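Local structure of periplasmic sugar-binding protein (Chloroflexus aurantiacus, 4RXU) at residues Q47-T50 and R51-A55; V114-D118 and R119-E123; L171-E174 and G175-V179; D205-R208 and D209-A212; V284-I288 and D289-S293. The protein binds beta-D-glucopyranose between two lobes and probably serves as the periplasmic solute-binding component of an ABC-type sugar transporter. All coordinates share one frame; numbering follows the deposited sequence.

Interaction 1 of 5, residues Q47-T50 and R51-A55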
# COMPACT_ATOMS: atom_id res chain seq x y z
N GLN A 47 7.14 -7.06 7.19
CA GLN A 47 7.91 -7.49 6.02
C GLN A 47 9.15 -6.60 5.87
O GLN A 47 10.28 -7.07 5.77
CB GLN A 47 7.10 -7.47 4.75
CG GLN A 47 5.90 -8.41 4.69
CD GLN A 47 5.50 -8.67 3.24
OE1 GLN A 47 6.35 -9.05 2.41
NE2 GLN A 47 4.23 -8.45 2.92
N ASP A 48 8.93 -5.28 5.87
CA ASP A 48 10.08 -4.38 5.72
C ASP A 48 11.09 -4.53 6.85
O ASP A 48 12.28 -4.53 6.60
CB ASP A 48 9.65 -2.92 5.59
CG ASP A 48 8.69 -2.72 4.46
OD1 ASP A 48 7.55 -3.22 4.59
OD2 ASP A 48 9.07 -2.09 3.44
N GLU A 49 10.62 -4.65 8.09
CA GLU A 49 11.52 -4.89 9.23
C GLU A 49 12.40 -6.12 8.98
O GLU A 49 13.62 -6.06 9.10
CB GLU A 49 10.74 -5.08 10.54
CG GLU A 49 11.63 -5.25 11.76
CD GLU A 49 10.84 -5.61 12.99
OE1 GLU A 49 9.79 -6.27 12.85
OE2 GLU A 49 11.27 -5.24 14.10
N THR A 50 11.77 -7.22 8.60
CA THR A 50 12.46 -8.47 8.31
C THR A 50 13.46 -8.33 7.19
O THR A 50 14.62 -8.73 7.31
CB THR A 50 11.45 -9.58 7.96
OG1 THR A 50 10.68 -9.89 9.13
CG2 THR A 50 12.20 -10.85 7.40
N ARG A 51 13.02 -7.71 6.10
CA ARG A 51 13.86 -7.55 4.94
C ARG A 51 15.02 -6.58 5.20
O ARG A 51 16.13 -6.81 4.69
CB ARG A 51 13.05 -7.13 3.73
CG ARG A 51 11.93 -8.09 3.35
CD ARG A 51 12.46 -9.42 2.90
NE ARG A 51 11.36 -10.31 2.51
CZ ARG A 51 11.54 -11.49 1.94
NH1 ARG A 51 12.77 -11.92 1.68
NH2 ARG A 51 10.50 -12.24 1.63
N PHE A 52 14.76 -5.51 5.98
CA PHE A 52 15.84 -4.62 6.36
C PHE A 52 16.90 -5.37 7.14
O PHE A 52 18.09 -5.28 6.84
CB PHE A 52 15.35 -3.41 7.18
CG PHE A 52 14.99 -2.21 6.34
CD1 PHE A 52 15.92 -1.61 5.51
CD2 PHE A 52 13.71 -1.68 6.37
CE1 PHE A 52 15.59 -0.51 4.75
CE2 PHE A 52 13.38 -0.58 5.62
CZ PHE A 52 14.31 0.01 4.81
N ARG A 53 16.45 -6.09 8.17
CA ARG A 53 17.38 -6.84 9.03
C ARG A 53 18.20 -7.83 8.22
O ARG A 53 19.41 -7.93 8.39
CB ARG A 53 16.63 -7.54 10.15
CG ARG A 53 16.22 -6.55 11.23
CD ARG A 53 15.66 -7.22 12.47
NE ARG A 53 14.76 -6.33 13.21
CZ ARG A 53 15.11 -5.22 13.86
NH1 ARG A 53 16.37 -4.80 13.88
NH2 ARG A 53 14.19 -4.49 14.48
N GLU A 54 17.54 -8.55 7.32
CA GLU A 54 18.28 -9.49 6.44
C GLU A 54 19.33 -8.78 5.58
O GLU A 54 20.46 -9.22 5.47
CB GLU A 54 17.32 -10.31 5.58
CG GLU A 54 16.51 -11.29 6.44
CD GLU A 54 15.32 -11.92 5.72
OE1 GLU A 54 14.99 -11.49 4.60
OE2 GLU A 54 14.70 -12.84 6.31
N ALA A 55 18.95 -7.66 4.99
CA ALA A 55 19.87 -6.93 4.08
C ALA A 55 21.02 -6.31 4.85
O ALA A 55 22.16 -6.34 4.40
CB ALA A 55 19.12 -5.86 3.28
O HOH W 1 8.64 -10.46 3.17

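Interaction 2 of 5, residues V114-D118 and R119-E123. With BGC (beta-D-glucopyranose), chain C.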
# COMPACT_ATOMS: atom_id res chain seq x y z
N VAL A 114 16.84 13.16 3.98
CA VAL A 114 15.53 12.57 4.23
C VAL A 114 15.08 11.73 3.02
O VAL A 114 14.81 12.26 1.92
CB VAL A 114 14.46 13.64 4.52
CG1 VAL A 114 13.10 12.99 4.73
CG2 VAL A 114 14.84 14.41 5.77
N ILE A 115 15.03 10.42 3.24
CA ILE A 115 14.52 9.48 2.25
C ILE A 115 13.15 9.02 2.77
O ILE A 115 13.04 8.25 3.72
CB ILE A 115 15.44 8.26 2.11
CG1 ILE A 115 16.86 8.68 1.72
CG2 ILE A 115 14.84 7.27 1.10
CD1 ILE A 115 17.85 7.54 1.58
N SER A 116 12.10 9.52 2.13
CA SER A 116 10.77 9.06 2.44
C SER A 116 10.66 7.63 1.85
O SER A 116 11.13 7.39 0.74
CB SER A 116 9.76 10.02 1.83
OG SER A 116 8.46 9.93 2.39
N TYR A 117 10.09 6.71 2.62
CA TYR A 117 10.16 5.30 2.33
C TYR A 117 8.75 4.73 2.26
O TYR A 117 8.00 4.80 3.23
CB TYR A 117 10.93 4.59 3.43
CG TYR A 117 11.07 3.10 3.21
CD1 TYR A 117 11.98 2.58 2.31
CD2 TYR A 117 10.27 2.21 3.89
CE1 TYR A 117 12.07 1.22 2.09
CE2 TYR A 117 10.38 0.85 3.71
CZ TYR A 117 11.28 0.36 2.79
OH TYR A 117 11.35 -0.99 2.60
N ASP A 118 8.43 4.19 1.09
CA ASP A 118 7.14 3.59 0.74
C ASP A 118 6.03 4.62 0.63
O ASP A 118 5.34 4.67 -0.38
CB ASP A 118 6.70 2.46 1.67
CG ASP A 118 5.55 1.71 1.08
OD1 ASP A 118 5.82 0.82 0.25
OD2 ASP A 118 4.38 2.06 1.39
N ARG A 119 5.81 5.38 1.70
CA ARG A 119 4.81 6.44 1.76
C ARG A 119 5.51 7.77 1.73
O ARG A 119 6.64 7.90 2.21
CB ARG A 119 4.02 6.38 3.07
CG ARG A 119 3.23 5.11 3.26
CD ARG A 119 2.62 5.09 4.64
NE ARG A 119 1.76 3.96 4.83
CZ ARG A 119 1.20 3.62 5.97
NH1 ARG A 119 1.47 4.32 7.07
NH2 ARG A 119 0.40 2.58 6.03
N LEU A 120 4.82 8.75 1.15
CA LEU A 120 5.38 10.06 0.93
C LEU A 120 5.04 11.05 2.06
O LEU A 120 3.89 11.23 2.43
CB LEU A 120 4.84 10.59 -0.40
CG LEU A 120 5.42 11.90 -0.94
CD1 LEU A 120 6.94 11.83 -1.08
CD2 LEU A 120 4.73 12.25 -2.25
N ILE A 121 6.08 11.69 2.60
CA ILE A 121 5.90 12.84 3.48
C ILE A 121 5.47 14.02 2.63
O ILE A 121 6.08 14.31 1.60
CB ILE A 121 7.20 13.19 4.22
CG1 ILE A 121 7.53 12.05 5.18
CG2 ILE A 121 7.04 14.50 4.98
CD1 ILE A 121 8.81 12.21 5.97
N ARG A 122 4.42 14.71 3.07
CA ARG A 122 3.80 15.78 2.31
C ARG A 122 3.97 17.16 2.89
O ARG A 122 4.29 17.31 4.06
CB ARG A 122 2.31 15.49 2.15
CG ARG A 122 2.05 14.26 1.28
CD ARG A 122 0.57 14.05 1.08
NE ARG A 122 0.03 14.97 0.06
CZ ARG A 122 -0.76 16.00 0.26
NH1 ARG A 122 -1.17 16.35 1.47
NH2 ARG A 122 -1.15 16.71 -0.81
N GLU A 123 3.77 18.15 2.03
CA GLU A 123 3.61 19.57 2.41
C GLU A 123 4.89 20.16 3.01
O GLU A 123 4.87 20.98 3.94
CB GLU A 123 2.42 19.75 3.35
CG GLU A 123 1.07 19.35 2.76
CD GLU A 123 0.72 20.00 1.43
OE1 GLU A 123 1.34 20.99 1.01
OE2 GLU A 123 -0.23 19.51 0.78
C2 BGC C . 1.62 0.24 1.83
C3 BGC C . 0.88 -1.07 1.64
C4 BGC C . 0.26 -1.50 2.96
C5 BGC C . -0.58 -0.37 3.56
C6 BGC C . -1.09 -0.68 4.95
C1 BGC C . 0.55 1.21 2.31
O1 BGC C . 0.99 2.53 2.32
O2 BGC C . 2.21 0.65 0.59
O3 BGC C . 1.82 -2.04 1.17
O4 BGC C . -0.65 -2.58 2.70
O5 BGC C . 0.18 0.83 3.63
O6 BGC C . -0.05 -1.14 5.81

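Interaction 3 of 5, residues L171-E174 and G175-V179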
# COMPACT_ATOMS: atom_id res chain seq x y z
N LEU A 171 -3.26 7.26 -3.91
CA LEU A 171 -2.65 6.77 -5.16
C LEU A 171 -3.27 5.44 -5.59
O LEU A 171 -3.60 5.24 -6.76
CB LEU A 171 -1.12 6.63 -5.05
CG LEU A 171 -0.40 7.97 -4.82
CD1 LEU A 171 1.09 7.80 -4.50
CD2 LEU A 171 -0.58 8.85 -6.04
N PHE A 172 -3.45 4.52 -4.65
CA PHE A 172 -4.06 3.25 -4.99
C PHE A 172 -5.48 3.49 -5.49
O PHE A 172 -5.94 2.84 -6.42
CB PHE A 172 -4.14 2.31 -3.80
CG PHE A 172 -2.82 1.97 -3.17
CD1 PHE A 172 -1.67 1.71 -3.90
CD2 PHE A 172 -2.78 1.85 -1.80
CE1 PHE A 172 -0.47 1.39 -3.25
CE2 PHE A 172 -1.61 1.51 -1.15
CZ PHE A 172 -0.46 1.28 -1.87
N PHE A 173 -6.20 4.39 -4.82
CA PHE A 173 -7.57 4.63 -5.22
C PHE A 173 -7.61 5.27 -6.61
O PHE A 173 -8.43 4.91 -7.47
CB PHE A 173 -8.33 5.50 -4.24
CG PHE A 173 -9.77 5.61 -4.60
CD1 PHE A 173 -10.64 4.59 -4.28
CD2 PHE A 173 -10.21 6.68 -5.36
CE1 PHE A 173 -11.97 4.67 -4.68
CE2 PHE A 173 -11.51 6.77 -5.74
CZ PHE A 173 -12.39 5.76 -5.43
N GLU A 174 -6.75 6.26 -6.84
CA GLU A 174 -6.73 6.92 -8.14
C GLU A 174 -6.45 5.90 -9.25
O GLU A 174 -7.09 5.92 -10.30
CB GLU A 174 -5.68 8.04 -8.18
CG GLU A 174 -5.57 8.69 -9.56
CD GLU A 174 -4.53 9.80 -9.64
OE1 GLU A 174 -4.04 10.27 -8.58
OE2 GLU A 174 -4.21 10.21 -10.77
N GLY A 175 -5.43 5.06 -9.06
CA GLY A 175 -5.05 4.10 -10.09
C GLY A 175 -6.22 3.19 -10.45
O GLY A 175 -6.51 2.88 -11.66
N ALA A 176 -6.94 2.78 -9.41
CA ALA A 176 -8.12 1.93 -9.61
C ALA A 176 -9.27 2.68 -10.27
O ALA A 176 -9.92 2.18 -11.19
CB ALA A 176 -8.59 1.34 -8.28
N TRP A 177 -9.52 3.89 -9.78
CA TRP A 177 -10.64 4.69 -10.29
C TRP A 177 -10.49 4.96 -11.78
O TRP A 177 -11.48 4.97 -12.53
CB TRP A 177 -10.69 6.03 -9.56
CG TRP A 177 -11.87 6.88 -9.95
CD1 TRP A 177 -11.84 7.99 -10.75
CD2 TRP A 177 -13.25 6.68 -9.58
NE1 TRP A 177 -13.12 8.50 -10.88
CE2 TRP A 177 -14.00 7.72 -10.16
CE3 TRP A 177 -13.92 5.73 -8.78
CZ2 TRP A 177 -15.39 7.84 -9.99
CZ3 TRP A 177 -15.30 5.85 -8.60
CH2 TRP A 177 -16.02 6.90 -9.20
N LYS A 178 -9.26 5.19 -12.21
CA LYS A 178 -9.04 5.53 -13.61
C LYS A 178 -9.23 4.35 -14.55
O LYS A 178 -9.31 4.54 -15.75
CB LYS A 178 -7.73 6.27 -13.80
CG LYS A 178 -7.77 7.58 -12.99
CD LYS A 178 -6.83 8.60 -13.52
CE LYS A 178 -7.12 9.99 -13.02
NZ LYS A 178 -5.88 10.76 -13.32
N VAL A 179 -9.34 3.14 -13.98
CA VAL A 179 -9.76 1.96 -14.72
C VAL A 179 -11.25 1.67 -14.52
O VAL A 179 -11.96 1.32 -15.47
CB VAL A 179 -8.90 0.74 -14.31
CG1 VAL A 179 -9.47 -0.57 -14.85
CG2 VAL A 179 -7.46 0.92 -14.77

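Interaction 4 of 5, residues D205-R208 and D209-A212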
# COMPACT_ATOMS: atom_id res chain seq x y z
N ASP A 205 -11.24 12.39 -13.62
CA ASP A 205 -10.17 13.08 -12.87
C ASP A 205 -10.69 13.71 -11.61
O ASP A 205 -11.08 14.87 -11.59
CB ASP A 205 -9.56 14.20 -13.70
CG ASP A 205 -8.80 13.71 -14.85
OD1 ASP A 205 -8.68 12.48 -14.99
OD2 ASP A 205 -8.31 14.56 -15.61
N LEU A 206 -10.70 12.94 -10.55
CA LEU A 206 -11.15 13.42 -9.28
C LEU A 206 -10.10 14.31 -8.61
O LEU A 206 -8.89 14.06 -8.65
CB LEU A 206 -11.44 12.26 -8.34
CG LEU A 206 -12.45 11.25 -8.84
CD1 LEU A 206 -12.63 10.18 -7.78
CD2 LEU A 206 -13.78 11.92 -9.17
N THR A 207 -10.58 15.33 -7.93
CA THR A 207 -9.69 16.11 -7.08
C THR A 207 -9.38 15.30 -5.81
O THR A 207 -10.07 14.31 -5.47
CB THR A 207 -10.31 17.44 -6.65
OG1 THR A 207 -11.41 17.19 -5.78
CG2 THR A 207 -10.78 18.29 -7.86
N ARG A 208 -8.38 15.73 -5.06
CA ARG A 208 -8.05 15.06 -3.82
C ARG A 208 -9.21 15.13 -2.83
O ARG A 208 -9.50 14.16 -2.17
CB ARG A 208 -6.81 15.68 -3.20
CG ARG A 208 -6.34 14.94 -1.96
CD ARG A 208 -5.06 15.52 -1.40
NE ARG A 208 -4.94 15.19 0.00
CZ ARG A 208 -4.17 14.25 0.51
NH1 ARG A 208 -3.39 13.50 -0.27
NH2 ARG A 208 -4.21 14.06 1.82
N ASP A 209 -9.88 16.27 -2.77
CA ASP A 209 -11.01 16.44 -1.85
C ASP A 209 -12.18 15.54 -2.26
O ASP A 209 -12.91 15.00 -1.42
CB ASP A 209 -11.49 17.89 -1.86
CG ASP A 209 -10.65 18.80 -1.00
OD1 ASP A 209 -9.68 18.32 -0.39
OD2 ASP A 209 -10.96 20.01 -0.97
N GLU A 210 -12.38 15.38 -3.57
CA GLU A 210 -13.41 14.46 -4.05
C GLU A 210 -13.07 13.01 -3.71
O GLU A 210 -13.91 12.28 -3.18
CB GLU A 210 -13.67 14.60 -5.54
CG GLU A 210 -14.36 15.90 -5.90
CD GLU A 210 -14.28 16.26 -7.38
OE1 GLU A 210 -13.41 15.71 -8.11
OE2 GLU A 210 -15.06 17.16 -7.81
N MET A 211 -11.83 12.60 -4.00
CA MET A 211 -11.39 11.25 -3.64
C MET A 211 -11.56 11.04 -2.13
O MET A 211 -11.98 9.97 -1.67
CB MET A 211 -9.94 10.98 -3.99
CG MET A 211 -9.64 10.76 -5.44
SD MET A 211 -7.97 10.10 -5.72
CE MET A 211 -7.15 11.65 -5.98
N ALA A 212 -11.25 12.07 -1.35
CA ALA A 212 -11.30 11.95 0.10
C ALA A 212 -12.72 11.69 0.60
O ALA A 212 -12.90 11.05 1.60
CB ALA A 212 -10.72 13.18 0.76

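Interaction 5 of 5, residues V284-I288 and D289-S293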
# COMPACT_ATOMS: atom_id res chain seq x y z
N VAL A 284 -1.64 -15.30 0.35
CA VAL A 284 -1.15 -16.27 -0.63
C VAL A 284 -1.93 -17.58 -0.45
O VAL A 284 -2.38 -18.19 -1.42
CB VAL A 284 0.36 -16.51 -0.51
CG1 VAL A 284 0.84 -17.60 -1.48
CG2 VAL A 284 1.10 -15.21 -0.82
N GLN A 285 -2.13 -17.98 0.81
CA GLN A 285 -2.88 -19.20 1.06
C GLN A 285 -4.33 -19.05 0.62
O GLN A 285 -4.89 -19.95 0.02
CB GLN A 285 -2.80 -19.61 2.52
CG GLN A 285 -3.23 -21.06 2.76
CD GLN A 285 -2.39 -22.08 1.98
OE1 GLN A 285 -1.19 -22.16 2.18
NE2 GLN A 285 -3.04 -22.81 1.05
N TYR A 286 -4.97 -17.93 0.94
CA TYR A 286 -6.33 -17.69 0.39
C TYR A 286 -6.36 -17.79 -1.12
O TYR A 286 -7.32 -18.32 -1.67
CB TYR A 286 -6.89 -16.33 0.78
CG TYR A 286 -7.70 -16.27 2.07
CD1 TYR A 286 -7.37 -17.04 3.18
CD2 TYR A 286 -8.76 -15.37 2.20
CE1 TYR A 286 -8.12 -16.96 4.36
CE2 TYR A 286 -9.50 -15.27 3.37
CZ TYR A 286 -9.19 -16.07 4.44
OH TYR A 286 -9.93 -15.96 5.58
N ILE A 287 -5.35 -17.26 -1.80
CA ILE A 287 -5.31 -17.32 -3.27
C ILE A 287 -5.22 -18.77 -3.72
O ILE A 287 -6.00 -19.22 -4.58
CB ILE A 287 -4.17 -16.49 -3.85
CG1 ILE A 287 -4.48 -15.00 -3.65
CG2 ILE A 287 -3.99 -16.78 -5.34
CD1 ILE A 287 -3.32 -14.08 -3.89
N ILE A 288 -4.34 -19.53 -3.10
CA ILE A 288 -4.22 -20.97 -3.41
C ILE A 288 -5.57 -21.67 -3.24
O ILE A 288 -6.00 -22.45 -4.11
CB ILE A 288 -3.16 -21.65 -2.52
CG1 ILE A 288 -1.76 -21.13 -2.88
CG2 ILE A 288 -3.26 -23.16 -2.67
CD1 ILE A 288 -0.69 -21.48 -1.90
N ASP A 289 -6.25 -21.35 -2.14
CA ASP A 289 -7.48 -22.01 -1.74
C ASP A 289 -8.74 -21.44 -2.37
O ASP A 289 -9.85 -21.90 -2.06
CB ASP A 289 -7.64 -21.95 -0.23
CG ASP A 289 -6.59 -22.75 0.53
OD1 ASP A 289 -5.91 -23.62 -0.05
OD2 ASP A 289 -6.44 -22.51 1.73
N GLY A 290 -8.59 -20.46 -3.25
CA GLY A 290 -9.74 -19.91 -3.97
C GLY A 290 -10.60 -18.94 -3.19
O GLY A 290 -11.77 -18.77 -3.51
N ARG A 291 -10.02 -18.31 -2.18
CA ARG A 291 -10.77 -17.39 -1.30
C ARG A 291 -10.42 -15.94 -1.52
O ARG A 291 -11.17 -15.07 -1.09
CB ARG A 291 -10.54 -17.72 0.17
CG ARG A 291 -10.85 -19.16 0.55
CD ARG A 291 -11.06 -19.30 2.03
NE ARG A 291 -12.32 -18.66 2.34
CZ ARG A 291 -12.66 -18.16 3.52
NH1 ARG A 291 -11.83 -18.22 4.55
NH2 ARG A 291 -13.85 -17.60 3.65
N GLN A 292 -9.31 -15.68 -2.22
CA GLN A 292 -8.95 -14.33 -2.64
C GLN A 292 -8.48 -14.49 -4.07
O GLN A 292 -7.84 -15.46 -4.41
CB GLN A 292 -7.84 -13.79 -1.75
CG GLN A 292 -7.24 -12.45 -2.20
CD GLN A 292 -6.24 -11.86 -1.20
OE1 GLN A 292 -6.30 -12.12 0.02
NE2 GLN A 292 -5.37 -10.99 -1.71
N SER A 293 -8.81 -13.54 -4.93
CA SER A 293 -8.58 -13.72 -6.36
C SER A 293 -7.17 -13.40 -6.81
O SER A 293 -6.58 -14.06 -7.66
CB SER A 293 -9.57 -12.86 -7.18
OG SER A 293 -10.89 -13.05 -6.73
O HOH W 2 -7.67 -17.86 -6.27

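Interaction 1 of 5, residues Q47-T50 and R51-A55
Across this turn of helix 44-59, the amides of Arg51, Phe52, Arg53 and Glu54 bond regularly to the carbonyls of Gln47, Asp48, Glu49 and Thr50, that of Phe52 N to Asp48 O measuring 2.7 Å. Four residues apart, Glu49 and Arg53 run side by side at the partly exposed flank of the helix, beside strand 61-67, and end in a salt bridge. Glu49 OE2 accepts a hydrogen bond from Arg53 NH2 at 3.0 Å, nearly straight (170°). The carboxylate offers its anti side, and the oxygen lies in the guanidinium plane although the two flat groups are turned 53° apart. CG anti to the backbone N (chi1 -177°) and an extended chain carry the Glu49 carboxylate outward from the helix, alongside the equally outstretched Arg53. Thr50 CG2 lies 3.4 Å from Glu54 OE2, while Thr50 OG1 bonds back to the carbonyl of Ile46.

On another side, a water links Gln47 to Arg51: it donates to Gln47 OE1 at 2.8 Å and accepts from Arg51 NE at 2.8 Å. Both side chains continue to Tyr357, Gln47 OE1 to its hydroxyl and Arg51 NH2 to its carbonyl. The apolar Phe52 turns inward against helix 300-315 and strand 61-67. The helix is thus amphipathic: its ion pair is partly exposed, so probably contributes modestly to stability, whereas the buried carboxylate of Asp48 is met by Arg44 and Tyr117.

Interaction 2 of 5, residues V114-D118 and R119-E123
Ser116 reaches from the end of strand 113-117 toward the following loop and uses its hydroxyl twice. OG donates to Arg119 O at 2.7 Å, in the carbonyl plane and on a lone pair, and accepts from Ile121 N at 3.0 Å. Because OG stands anti to the backbone N (chi1 -162°), it sits between these two peptide groups, and a small hydroxyl residue suits a buried place that asks for a donor and an acceptor at once. Ile121 CG1 packs 3.6 Å from Ser116 OG. Arg119 N makes a weak bond, 2.7 Å, to Tyr117 O across Asp118, whose positive phi of 70° gives a classic gamma-turn.

From this turn Asp118 and Arg119 both reach the glucose, one with a carboxylate oxygen, the other with a guanidinium edge. Asp118 OD2 accepts from the sugar O2 at 2.7 Å, while its OD1 is held by Arg44. In Arg119, extended from CG to NE, NE donates to sugar O1 at 3.0 Å and NH2 to the ring oxygen O5 at 3.0 Å, both at 169°. Glu42 also pairs with NH2, and the carbonyl of Pro94 takes NH1, so the flat group is fixed in rotation. Ligand-binding loops at the C-terminal ends of parallel strands are characteristic of periplasmic sugar-binding proteins; here the loop supplies both an acid and a bidentate arginine to the glucose pocket.

Interaction 3 of 5, residues L171-E174 and G175-V179
Phe173 and Trp177, one helical turn apart, set their rings side by side, the planes only 23° from parallel but slid so far that they barely overlap. The centroid of the Phe173 ring is 5.8 Å from that of the Trp177 six-membered ring. The meeting is oblique, with Phe173 CZ 3.7 Å from Trp177 CE3. Both aromatic chains leave with CG anti to the backbone N (chi1 -174° and -176°), which sends them the same way, and Leu206 packs on both. Trp177 NE1 finds its acceptor in the carbonyl of Lys203, a bond that helps fix the indole.

On a more exposed side, Glu174 and Lys178 lie alongside each other with extended chains. Lys178 NZ bonds to Glu174 OE2 at 3.1 Å as a salt bridge, meeting the oxygen on its anti side. Long aliphatic stems suit this place, since Lys178 CE also passes 4.0 Å from Glu174 CG. Phe172 faces elsewhere and touches the bound glucose as part of its pocket.

Helix 167-185, which crosses between the parallel strands 155-159 and 189-191, is thereby packed through Phe173 against helix 208-218, while Leu171, Phe172 and Val179 contact helix 135-148.

Interaction 4 of 5, residues D205-R208 and D209-A212
Thr207 and Glu210 tie the start of helix 208-218 together by a capping box. The Glu210 amide donates to Thr207 OG1 at 3.0 Å, and the Thr207 amide answers by donating to Glu210 OE1 at 2.9 Å in a nearly straight bond (170°). The donor nitrogen lies above the carboxylate, 35° out of its plane. Threonine suits the N-cap because OG1, placed between its backbone N and carbonyl carbon (chi1 68°), reaches forward to an amide of the first turn. Glutamate three residues later has an extended chain long enough to return to the cap.

The close-packed side is apolar. Leu206, just ahead of the cap, lays CB 3.7 Å from Met211 CG, and its CD1 is 3.8 Å from the same methionine carbon, the two chains crossing at a slant. Met211, bent at its last torsion, is buried and turns to helix 167-185, where it touches Glu174; Leu206 lies on Trp177 there.

By contrast, Asp209 is exposed and packs loosely, its CB no nearer than 4.0 Å to Thr207 OG1. Arg208, extended from CG to NE, leads away from this turn to a cation-pi contact with Phe170 of helix 167-185. Glu210 OE2 forms a salt bridge with Lys203, so one carboxylate serves both cap and loop. Negative charge from Asp209 and Glu210 at this N-terminal end probably interacts favourably with the helix dipole.

Interaction 5 of 5, residues V284-I288 and D289-S293
Tyr286 and Arg291 meet around a Schellman motif that ends helix 281-288. Gly290 takes the positive phi (78°), a conformation easily reached without a side chain, and Arg291 N bonds back to Tyr286 O at 2.7 Å. Gly290 N also donates to Ile287 O, from well above the carbonyl plane.

Arg291 can be followed outward over the tyrosine. Its CB rests 3.6 Å from Tyr286 CD2. CD then stands over the centre of one ring face, 4.3 Å from the centroid, in a CH-pi contact. A bend at chi3 (71°) turns the guanidinium toward the hydroxyl end of the ring, the two planes 39° apart, and NH1 comes to 3.4 Å from Tyr286 CZ. A long chain with an aliphatic stem and a flat cationic end suits such a cover. The tyrosine hydroxyl itself bonds to Asp261 of helix 253-264.

At the ring edge lies Gln292 CB, while its amide is held by Ser283, Met294 and Asp253. On the more exposed side, Gln285 NE2 donates to Asp289 OD1 at 3.2 Å, from above the carboxylate plane, while Gln285 OE1 accepts from the backbone N of Thr364. A single water bridges the two segments, donating to Ile287 O at 2.7 Å and to Gln292 O at 3.0 Å.

How the interactions relate
From the N terminus the five contacts follow in series, each a local turn, none enclosing or crossing another. Interaction 1 lies on the helix between strands 29-37 and 61-67, and interaction 2 turns out of strand 113-117 of the same sheet; they touch where Tyr117 meets Asp48 and Phe52. Interactions 3 and 4 form a second pair in the other lobe, where helix 167-185 receives Leu206 of the preceding loop and Met211 of helix 208-218. Arg122 and Arg208 touch, so interactions 2 and 4 meet across the lobes. Interaction 5 closes the turn leading to strand 295-298 and touches none of the others. Interactions 2 and 3 both contribute to the glucose pocket.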